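PDB 6Q78: GH26C from Muricauda sp. MAR_2010_75, which probably hydrolyses internal beta-1,4-mannosidic linkages in mannan polysaccharides, as an endo-acting glycoside hydrolase of family 26. Local coordinates for residues Asn79-Gly84 / Ala359-Asp364; Thr370-Asn375 / Asn391-Phe396; Phe225-Gly230 / Leu333-Tyr338. All blocks are in the same frame, centred on the assembly; numbering follows the deposited sequence.

Contact 1: residues Asn79-Gly84 / Ala359-Asp364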
loop_
_atom_site.group_PDB
_atom_site.type_symbol
_atom_site.label_atom_id
_atom_site.label_comp_id
_atom_site.label_asym_id
_atom_site.label_seq_id
_atom_site.Cartn_x
_atom_site.Cartn_y
_atom_site.Cartn_z
ATOM N N ASN A 79 -10.885 -13.218 -9.709
ATOM C CA ASN A 79 -10.049 -13.950 -10.645
ATOM C C ASN A 79 -8.870 -13.176 -11.213
ATOM O O ASN A 79 -8.215 -13.692 -12.125
ATOM C CB ASN A 79 -10.888 -14.449 -11.824
ATOM C CG ASN A 79 -11.566 -13.331 -12.561
ATOM O OD1 ASN A 79 -11.247 -12.159 -12.381
ATOM N ND2 ASN A 79 -12.526 -13.693 -13.416
ATOM N N SER A 80 -8.583 -11.964 -10.752
ATOM C CA SER A 80 -7.540 -11.158 -11.367
ATOM C C SER A 80 -6.932 -10.291 -10.275
ATOM O O SER A 80 -7.413 -10.281 -9.131
ATOM C CB SER A 80 -8.133 -10.220 -12.433
ATOM O OG SER A 80 -8.701 -10.939 -13.530
ATOM N N PHE A 81 -5.879 -9.539 -10.632
ATOM C CA PHE A 81 -5.321 -8.571 -9.693
ATOM C C PHE A 81 -4.573 -7.455 -10.431
ATOM O O PHE A 81 -3.944 -7.677 -11.475
ATOM C CB PHE A 81 -4.399 -9.232 -8.638
ATOM C CG PHE A 81 -3.311 -10.071 -9.229
ATOM C CD1 PHE A 81 -2.102 -9.493 -9.597
ATOM C CD2 PHE A 81 -3.480 -11.428 -9.400
ATOM C CE1 PHE A 81 -1.098 -10.258 -10.180
ATOM C CE2 PHE A 81 -2.466 -12.225 -9.962
ATOM C CZ PHE A 81 -1.268 -11.637 -10.346
ATOM N N ILE A 82 -4.634 -6.260 -9.860
ATOM C CA ILE A 82 -3.883 -5.130 -10.412
ATOM C C ILE A 82 -2.444 -5.215 -9.944
ATOM O O ILE A 82 -2.185 -5.567 -8.788
ATOM C CB ILE A 82 -4.543 -3.818 -9.964
ATOM C CG1 ILE A 82 -5.942 -3.719 -10.583
ATOM C CG2 ILE A 82 -3.709 -2.602 -10.374
ATOM C CD1 ILE A 82 -6.790 -2.556 -10.009
ATOM N N VAL A 83 -1.510 -4.884 -10.839
ATOM C CA VAL A 83 -0.095 -4.770 -10.502
ATOM C C VAL A 83 0.311 -3.309 -10.554
ATOM O O VAL A 83 0.104 -2.636 -11.567
ATOM C CB VAL A 83 0.753 -5.605 -11.467
ATOM C CG1 VAL A 83 2.241 -5.300 -11.319
ATOM C CG2 VAL A 83 0.471 -7.104 -11.199
ATOM N N GLY A 84 0.929 -2.839 -9.471
ATOM C CA GLY A 84 1.448 -1.484 -9.465
ATOM C C GLY A 84 2.855 -1.369 -8.911
ATOM O O GLY A 84 3.533 -2.372 -8.647
ATOM N N ALA A 359 2.788 -17.800 -6.219
ATOM C CA ALA A 359 2.338 -17.439 -4.881
ATOM C C ALA A 359 1.052 -16.628 -4.919
ATOM O O ALA A 359 0.248 -16.695 -3.982
ATOM C CB ALA A 359 3.445 -16.667 -4.154
ATOM N N LEU A 360 0.872 -15.782 -5.951
ATOM C CA LEU A 360 -0.311 -14.927 -6.052
ATOM C C LEU A 360 -1.558 -15.661 -6.516
ATOM O O LEU A 360 -2.656 -15.105 -6.399
ATOM C CB LEU A 360 -0.049 -13.784 -7.040
ATOM C CG LEU A 360 1.032 -12.774 -6.662
ATOM C CD1 LEU A 360 1.327 -11.766 -7.778
ATOM C CD2 LEU A 360 0.573 -12.029 -5.430
ATOM N N THR A 361 -1.434 -16.884 -7.032
ATOM C CA THR A 361 -2.589 -17.517 -7.653
ATOM C C THR A 361 -2.870 -18.934 -7.157
ATOM O O THR A 361 -4.014 -19.380 -7.229
ATOM C CB THR A 361 -2.460 -17.538 -9.191
ATOM O OG1 THR A 361 -1.290 -18.279 -9.583
ATOM C CG2 THR A 361 -2.385 -16.138 -9.755
ATOM N N HIS A 362 -1.859 -19.684 -6.722
ATOM C CA HIS A 362 -2.085 -21.094 -6.407
ATOM C C HIS A 362 -3.102 -21.219 -5.288
ATOM O O HIS A 362 -3.187 -20.364 -4.403
ATOM C CB HIS A 362 -0.772 -21.732 -5.947
ATOM C CG HIS A 362 -0.875 -23.191 -5.623
ATOM N ND1 HIS A 362 -0.949 -24.162 -6.596
ATOM C CD2 HIS A 362 -0.890 -23.843 -4.434
ATOM C CE1 HIS A 362 -1.025 -25.350 -6.023
ATOM N NE2 HIS A 362 -0.992 -25.184 -4.710
ATOM N N ASN A 363 -3.872 -22.310 -5.316
ATOM C CA ASN A 363 -4.816 -22.604 -4.243
ATOM C C ASN A 363 -5.888 -21.524 -4.119
ATOM O O ASN A 363 -6.347 -21.206 -3.017
ATOM C CB ASN A 363 -4.099 -22.848 -2.906
ATOM C CG ASN A 363 -4.946 -23.641 -1.915
ATOM O OD1 ASN A 363 -5.834 -24.416 -2.306
ATOM N ND2 ASN A 363 -4.673 -23.456 -0.626
ATOM N N ASP A 364 -6.288 -20.940 -5.247
ATOM C CA ASP A 364 -7.440 -20.028 -5.279
ATOM C C ASP A 364 -7.280 -18.804 -4.365
ATOM O O ASP A 364 -8.246 -18.336 -3.766
ATOM C CB ASP A 364 -8.737 -20.786 -4.979
ATOM C CG ASP A 364 -9.000 -21.871 -6.002
ATOM O OD1 ASP A 364 -9.228 -21.507 -7.178
ATOM O OD2 ASP A 364 -8.960 -23.074 -5.650
#
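At the foot of the (beta/alpha)8 barrel of this family 26 enzyme, Phe81, the first residue of strand 81-86, meets Leu360 and Thr361 near the C-terminal end of helix 351-361. The assignment to the foot follows from direction: the strand begins here, and in such barrels the active site lies at the opposite, C-terminal ends of the strands. The backbones stay well apart, the closest pair of CA atoms, Phe81 to Leu360, being separated by 8.9 Å, and the gap is spanned wholly by side chains. The far end of the phenyl ring does the work. Leu360 CD1 rests equally on two neighbouring ring atoms, 3.7 Å from both CZ and CE1 of Phe81, arriving at a slant to the ring. Leu360 CB follows at 4.1 Å from Phe81 CE2. The leucine can reach this far because its chain is drawn out, with CD1 anti to CA (chi2 174°). Thr361 comes in differently: its methyl CG2 sits at the ring edge, near the ring plane, 3.9 Å from Phe81 CE2. In Thr361 it is OG1 that lies between the backbone N and carbonyl carbon (chi1 60°), which sends the methyl to the phenylalanine and lets the hydroxyl bond back to Phe357 O, one helical turn earlier. One short residue thus separates its polar and apolar branches. No hydrogen bond crosses the interface, and both Phe81 and Leu360 are buried. Around the contact, Phe81 also packs on Val402 of the short strand 402-403, with which its backbone is bonded through Ile403, while Leu360 touches Thr370 of strand 369-372 and Leu317 of helix 306-327. Helix 351-361 thus lies on the barrel strands, with helix 306-327 beside it.

Contact 2: residues Thr370-Asn375 / Asn391-Phe396; sequences TMFWYN and NDFMEF
Phe372 pushes the far end of its ring toward two phenylalanines of helix 390-397, its CE2 meeting Phe393 CE1 at 4.0 Å and its CZ meeting Phe396 CE2 at 4.1 Å. This is a helix-on-strand interface of the (beta/alpha)8 barrel: helix 390-397, which comes after strand 369-372 with strand 379-380 and loops between, packs on the outward side of Phe372. Phe393 and Phe396 are three apart in the helix, so both rings leave the same helical face and point at the strand. Their first torsions agree, each CG standing anti to the backbone N (chi1 -169° in Phe393, 162° in Phe396). Each of the two runs past Phe372 in the opposite sense, so that the ring ends meet while the backbones remain distant, the nearest CA atoms, those of Phe372 and Phe393, being 12.3 Å apart. Phe372 CE2 lies at the edge of the Phe393 ring, while Phe393 CE1 reaches the Phe372 ring obliquely; with Phe396 the roles are reversed, its CE2 being at the edge of the Phe372 ring and Phe372 CZ oblique to the Phe396 ring. All three rings are buried. Helix 351-361 completes the cluster: Leu356 packs on Phe372, and Phe352 stands edge-to-face with Phe393. Beside these rings Asp392 ties the two helices together, OD2 accepting from Phe352 N and OD1 bonding to Thr353 OG1.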
loop_
_atom_site.group_PDB
_atom_site.type_symbol
_atom_site.label_atom_id
_atom_site.label_comp_id
_atom_site.label_asym_id
_atom_site.label_seq_id
_atom_site.Cartn_x
_atom_site.Cartn_y
_atom_site.Cartn_z
ATOM N N THR A 370 -1.388 -6.175 -6.127
ATOM C CA THR A 370 -0.076 -6.277 -5.524
ATOM C C THR A 370 0.762 -5.109 -6.002
ATOM O O THR A 370 0.486 -4.522 -7.045
ATOM C CB THR A 370 0.562 -7.636 -5.765
ATOM O OG1 THR A 370 1.764 -7.720 -4.971
ATOM C CG2 THR A 370 0.900 -7.800 -7.220
ATOM N N MET A 371 1.774 -4.753 -5.224
ATOM C CA MET A 371 2.616 -3.604 -5.559
ATOM C C MET A 371 4.086 -3.898 -5.304
ATOM O O MET A 371 4.458 -4.378 -4.228
ATOM C CB MET A 371 2.195 -2.381 -4.737
ATOM C CG MET A 371 2.825 -1.041 -5.227
ATOM S SD MET A 371 2.646 0.257 -3.995
ATOM C CE MET A 371 3.858 -0.235 -2.749
ATOM N N PHE A 372 4.911 -3.574 -6.293
ATOM C CA PHE A 372 6.356 -3.610 -6.162
ATOM C C PHE A 372 6.854 -2.331 -5.497
ATOM O O PHE A 372 6.256 -1.250 -5.644
ATOM C CB PHE A 372 6.952 -3.680 -7.571
ATOM C CG PHE A 372 6.692 -4.995 -8.262
ATOM C CD1 PHE A 372 7.397 -6.127 -7.889
ATOM C CD2 PHE A 372 5.738 -5.108 -9.280
ATOM C CE1 PHE A 372 7.160 -7.360 -8.507
ATOM C CE2 PHE A 372 5.528 -6.345 -9.907
ATOM C CZ PHE A 372 6.237 -7.460 -9.516
ATOM N N TRP A 373 7.960 -2.453 -4.752
ATOM C CA TRP A 373 8.622 -1.251 -4.273
ATOM C C TRP A 373 9.258 -0.504 -5.448
ATOM O O TRP A 373 9.221 -0.959 -6.590
ATOM C CB TRP A 373 9.607 -1.575 -3.137
ATOM C CG TRP A 373 9.884 -0.397 -2.267
ATOM C CD1 TRP A 373 11.104 0.179 -2.037
ATOM C CD2 TRP A 373 8.928 0.371 -1.502
ATOM N NE1 TRP A 373 10.972 1.263 -1.202
ATOM C CE2 TRP A 373 9.654 1.401 -0.851
ATOM C CE3 TRP A 373 7.542 0.278 -1.300
ATOM C CZ2 TRP A 373 9.038 2.349 -0.021
ATOM C CZ3 TRP A 373 6.928 1.228 -0.475
ATOM C CH2 TRP A 373 7.683 2.250 0.147
ATOM N N TYR A 374 9.828 0.666 -5.179
ATOM C CA TYR A 374 10.342 1.489 -6.269
ATOM C C TYR A 374 11.648 0.936 -6.850
ATOM O O TYR A 374 12.411 0.206 -6.195
ATOM C CB TYR A 374 10.474 2.972 -5.899
ATOM C CG TYR A 374 11.185 3.349 -4.618
ATOM C CD1 TYR A 374 12.530 3.062 -4.413
ATOM C CD2 TYR A 374 10.502 4.049 -3.626
ATOM C CE1 TYR A 374 13.184 3.475 -3.229
ATOM C CE2 TYR A 374 11.142 4.457 -2.466
ATOM C CZ TYR A 374 12.455 4.172 -2.283
ATOM O OH TYR A 374 13.087 4.581 -1.106
ATOM N N ASN A 375 11.915 1.329 -8.092
ATOM C CA ASN A 375 13.255 1.214 -8.677
ATOM C C ASN A 375 14.022 2.487 -8.376
ATOM O O ASN A 375 13.442 3.569 -8.369
ATOM C CB ASN A 375 13.131 1.096 -10.202
ATOM C CG ASN A 375 12.558 -0.242 -10.673
ATOM O OD1 ASN A 375 12.474 -1.221 -9.931
ATOM N ND2 ASN A 375 12.163 -0.275 -11.954
ATOM N N ASN A 391 12.379 -10.627 -19.945
ATOM C CA ASN A 391 11.471 -11.549 -20.605
ATOM C C ASN A 391 10.530 -12.247 -19.635
ATOM O O ASN A 391 9.375 -12.454 -19.910
ATOM C CB ASN A 391 12.221 -12.552 -21.502
ATOM C CG ASN A 391 11.275 -13.396 -22.336
ATOM O OD1 ASN A 391 11.096 -14.567 -22.077
ATOM N ND2 ASN A 391 10.646 -12.774 -23.328
ATOM N N ASP A 392 11.076 -12.604 -18.480
ATOM C CA ASP A 392 10.308 -13.251 -17.430
ATOM C C ASP A 392 9.179 -12.299 -16.974
ATOM O O ASP A 392 8.069 -12.702 -16.816
ATOM C CB ASP A 392 11.261 -13.621 -16.278
ATOM C CG ASP A 392 10.560 -14.168 -15.056
ATOM O OD1 ASP A 392 9.579 -14.864 -15.179
ATOM O OD2 ASP A 392 11.067 -13.874 -13.985
ATOM N N PHE A 393 9.499 -11.032 -16.823
ATOM C CA PHE A 393 8.490 -10.054 -16.440
ATOM C C PHE A 393 7.414 -9.927 -17.511
ATOM O O PHE A 393 6.269 -9.799 -17.207
ATOM C CB PHE A 393 9.138 -8.708 -16.169
ATOM C CG PHE A 393 8.228 -7.700 -15.529
ATOM C CD1 PHE A 393 7.925 -7.801 -14.207
ATOM C CD2 PHE A 393 7.716 -6.663 -16.233
ATOM C CE1 PHE A 393 7.115 -6.863 -13.587
ATOM C CE2 PHE A 393 6.895 -5.734 -15.642
ATOM C CZ PHE A 393 6.595 -5.827 -14.301
ATOM N N MET A 394 7.809 -9.957 -18.780
ATOM C CA MET A 394 6.835 -9.875 -19.857
ATOM C C MET A 394 5.893 -11.049 -19.844
ATOM O O MET A 394 4.724 -10.907 -20.069
ATOM C CB MET A 394 7.542 -9.803 -21.208
ATOM C CG MET A 394 8.276 -8.509 -21.434
ATOM S SD MET A 394 7.211 -7.054 -21.532
ATOM C CE MET A 394 5.744 -7.640 -22.336
ATOM N N GLU A 395 6.429 -12.226 -19.582
ATOM C CA GLU A 395 5.603 -13.396 -19.501
ATOM C C GLU A 395 4.614 -13.273 -18.347
ATOM O O GLU A 395 3.465 -13.595 -18.496
ATOM C CB GLU A 395 6.445 -14.675 -19.390
ATOM C CG GLU A 395 5.584 -15.918 -19.404
ATOM C CD GLU A 395 6.368 -17.206 -19.409
ATOM O OE1 GLU A 395 7.602 -17.170 -19.332
ATOM O OE2 GLU A 395 5.709 -18.233 -19.463
ATOM N N PHE A 396 5.090 -12.773 -17.215
ATOM C CA PHE A 396 4.237 -12.570 -16.052
ATOM C C PHE A 396 3.104 -11.593 -16.356
ATOM O O PHE A 396 1.939 -11.898 -16.097
ATOM C CB PHE A 396 5.113 -12.120 -14.873
ATOM C CG PHE A 396 4.373 -11.472 -13.725
ATOM C CD1 PHE A 396 3.458 -12.187 -12.965
ATOM C CD2 PHE A 396 4.647 -10.162 -13.376
ATOM C CE1 PHE A 396 2.801 -11.590 -11.890
ATOM C CE2 PHE A 396 4.001 -9.548 -12.298
ATOM C CZ PHE A 396 3.082 -10.277 -11.544
#

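Contact 3: residues Phe225-Gly230 / Leu333-Tyr338; sequences FHEFDG and LTETGY. With TRS (2-amino-2-hydroxymethyl-propane-1,3-diol), chain C.
Glu227 and Glu335 have their CA atoms 10.1 Å apart, and no backbone bond joins the two segments. Segment 225-230 is a loop following strand 220-223; it bends in a type I turn from Glu227 to Gly230, closed by Gly230 N to Glu227 O at 3.1 Å. Segment 333-338 carries the end of strand 330-336, which turns a corner at Glu335. The loop and the strand end lie on the C-terminal side of the barrel, and their side chains bridge the distance. Both glutamates extend beyond CG and cross at about a right angle, with carboxylate planes 54° apart; Glu227 OE2 and Glu335 OE1 stand 3.6 Å from each other. A bound Tris molecule, probably from the crystallisation liquor, fills the angle between them. Its amine N donates to Glu335 OE1 at 2.7 Å and to Glu227 OE2 at 3.0 Å; probably protonated, it would offset the closeness of the two acids. Tris O1 donates to Glu335 OE2 at 2.6 Å. The same O1 lies in the plane of the His226 ring, at its edge, and accepts from NE2 at 2.8 Å (N-H...O 147°); CG of His226 lies between the backbone N and carbonyl carbon (chi1 65°), which turns NE2 to O1. Outside the segments, Tyr299 OH hydrogen-bonds Glu335 OE1, Arg223 NH2 forms a salt bridge with Glu335 OE2, and Trp232 NE1 bonds Glu227 OE1. With Glu335 replaced by alanine, Arg223 would probably lose its salt-bridge mate and Tyr299 its carboxylate partner, and Tris O1 its acceptor. Paired acids on the fourth and seventh barrel strands are the hallmark of clan GH-A, consistent with Glu227 as acid/base and Glu335 as nucleophile of a retaining mechanism.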
loop_
_atom_site.group_PDB
_atom_site.type_symbol
_atom_site.label_atom_id
_atom_site.label_comp_id
_atom_site.label_asym_id
_atom_site.label_seq_id
_atom_site.Cartn_x
_atom_site.Cartn_y
_atom_site.Cartn_z
ATOM N N PHE A 225 1.260 2.564 9.562
ATOM C CA PHE A 225 1.832 1.716 10.632
ATOM C C PHE A 225 2.009 0.280 10.152
ATOM O O PHE A 225 1.700 -0.697 10.839
ATOM C CB PHE A 225 1.019 1.839 11.945
ATOM C CG PHE A 225 0.822 3.277 12.359
ATOM C CD1 PHE A 225 1.935 4.029 12.722
ATOM C CD2 PHE A 225 -0.432 3.882 12.340
ATOM C CE1 PHE A 225 1.801 5.368 13.056
ATOM C CE2 PHE A 225 -0.586 5.215 12.682
ATOM C CZ PHE A 225 0.543 5.952 13.057
ATOM N N HIS A 226 2.571 0.171 8.949
ATOM C CA HIS A 226 2.737 -1.135 8.316
ATOM C C HIS A 226 3.955 -1.896 8.858
ATOM O O HIS A 226 4.879 -1.339 9.473
ATOM C CB HIS A 226 2.870 -0.957 6.789
ATOM C CG HIS A 226 4.100 -0.203 6.366
ATOM N ND1 HIS A 226 4.388 1.070 6.828
ATOM C CD2 HIS A 226 5.106 -0.530 5.510
ATOM C CE1 HIS A 226 5.516 1.484 6.290
ATOM N NE2 HIS A 226 5.971 0.542 5.474
ATOM N N GLU A 227 3.960 -3.198 8.604
ATOM C CA GLU A 227 5.100 -4.034 8.999
ATOM C C GLU A 227 5.366 -3.955 10.488
ATOM O O GLU A 227 6.519 -4.091 10.936
ATOM C CB GLU A 227 6.371 -3.707 8.181
ATOM C CG GLU A 227 6.129 -3.942 6.665
ATOM C CD GLU A 227 7.269 -3.515 5.776
ATOM O OE1 GLU A 227 8.335 -3.134 6.256
ATOM O OE2 GLU A 227 7.067 -3.539 4.530
ATOM N N PHE A 228 4.290 -3.830 11.267
ATOM C CA PHE A 228 4.358 -3.649 12.711
ATOM C C PHE A 228 4.741 -4.928 13.452
ATOM O O PHE A 228 4.946 -4.871 14.683
ATOM C CB PHE A 228 2.951 -3.231 13.173
ATOM C CG PHE A 228 1.877 -4.241 12.796
ATOM C CD1 PHE A 228 1.685 -5.378 13.571
ATOM C CD2 PHE A 228 1.111 -4.079 11.659
ATOM C CE1 PHE A 228 0.732 -6.315 13.201
ATOM C CE2 PHE A 228 0.137 -5.015 11.292
ATOM C CZ PHE A 228 -0.033 -6.139 12.073
ATOM N N ASP A 229 4.832 -6.061 12.752
ATOM C CA ASP A 229 5.321 -7.305 13.349
ATOM C C ASP A 229 6.837 -7.396 13.345
ATOM O O ASP A 229 7.392 -8.248 14.058
ATOM C CB ASP A 229 4.658 -8.533 12.687
ATOM C CG ASP A 229 4.754 -8.520 11.149
ATOM O OD1 ASP A 229 4.990 -7.441 10.570
ATOM O OD2 ASP A 229 4.578 -9.607 10.540
ATOM N N GLY A 230 7.512 -6.552 12.574
ATOM C CA GLY A 230 8.948 -6.411 12.667
ATOM C C GLY A 230 9.339 -5.355 13.698
ATOM O O GLY A 230 8.498 -4.687 14.298
ATOM N N LEU A 333 -1.358 -8.361 -1.532
ATOM C CA LEU A 333 0.070 -8.382 -1.200
ATOM C C LEU A 333 0.536 -6.946 -1.424
ATOM O O LEU A 333 0.876 -6.527 -2.538
ATOM C CB LEU A 333 0.811 -9.393 -2.081
ATOM C CG LEU A 333 2.334 -9.498 -1.854
ATOM C CD1 LEU A 333 2.634 -9.974 -0.408
ATOM C CD2 LEU A 333 2.915 -10.516 -2.888
ATOM N N THR A 334 0.558 -6.158 -0.345
ATOM C CA THR A 334 0.721 -4.707 -0.465
ATOM C C THR A 334 2.157 -4.252 -0.798
ATOM O O THR A 334 2.323 -3.135 -1.288
ATOM C CB THR A 334 0.165 -3.969 0.776
ATOM O OG1 THR A 334 0.561 -4.653 1.972
ATOM C CG2 THR A 334 -1.331 -3.957 0.759
ATOM N N GLU A 335 3.175 -5.074 -0.574
ATOM C CA GLU A 335 4.538 -4.790 -1.012
ATOM C C GLU A 335 5.171 -6.125 -1.309
ATOM O O GLU A 335 5.037 -7.058 -0.511
ATOM C CB GLU A 335 5.442 -4.196 0.068
ATOM C CG GLU A 335 5.131 -2.756 0.384
ATOM C CD GLU A 335 6.191 -2.130 1.245
ATOM O OE1 GLU A 335 7.388 -2.490 1.107
ATOM O OE2 GLU A 335 5.829 -1.217 2.060
ATOM N N THR A 336 5.917 -6.191 -2.420
ATOM C CA THR A 336 6.721 -7.363 -2.716
ATOM C C THR A 336 7.805 -6.971 -3.712
ATOM O O THR A 336 7.910 -5.812 -4.144
ATOM C CB THR A 336 5.851 -8.513 -3.252
ATOM O OG1 THR A 336 6.588 -9.751 -3.194
ATOM C CG2 THR A 336 5.390 -8.216 -4.686
ATOM N N GLY A 337 8.642 -7.950 -4.039
ATOM C CA GLY A 337 9.720 -7.725 -4.982
ATOM C C GLY A 337 10.949 -8.515 -4.595
ATOM O O GLY A 337 11.090 -9.009 -3.469
ATOM N N TYR A 338 11.830 -8.675 -5.563
ATOM C CA TYR A 338 13.178 -9.195 -5.346
ATOM C C TYR A 338 14.118 -8.149 -5.925
ATOM O O TYR A 338 14.116 -7.918 -7.140
ATOM C CB TYR A 338 13.398 -10.544 -6.033
ATOM C CG TYR A 338 14.822 -11.008 -5.835
ATOM C CD1 TYR A 338 15.259 -11.416 -4.593
ATOM C CD2 TYR A 338 15.739 -11.028 -6.888
ATOM C CE1 TYR A 338 16.564 -11.820 -4.386
ATOM C CE2 TYR A 338 17.052 -11.450 -6.683
ATOM C CZ TYR A 338 17.442 -11.827 -5.421
ATOM O OH TYR A 338 18.745 -12.245 -5.189
HETATM C C TRS C . 9.913 -0.863 3.060
HETATM C C1 TRS C . 8.919 0.130 2.495
HETATM C C2 TRS C . 10.224 -0.445 4.495
HETATM C C3 TRS C . 11.158 -0.873 2.152
HETATM N N TRS C . 9.317 -2.207 3.043
HETATM O O1 TRS C . 7.724 0.100 3.274
HETATM O O2 TRS C . 10.798 0.864 4.512
HETATM O O3 TRS C . 12.109 -1.841 2.551
#

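How the contacts relate
Strands 330-336, 369-372 and 81-86 lie side by side in the parallel barrel sheet, and each carries one contact. Contact centres are about 13 Å apart for 1 and 2, and about 17 Å from contact 3 to either. Backbone pairing joins them: Ile82 O to Thr370 N at 2.8 Å, and Met371 O to Thr336 N at 2.9 Å. Helix 351-361 borders all three, through Leu360, Leu356 and Phe352. Along the chain, contact 1 spans the longest loop, 79 to 364, and encloses contact 3; contact 2 follows at 370. Contacts 1 and 2 therefore pack helices on the barrel's outside where its last strand meets its first, while contact 3 lines the probable catalytic mouth.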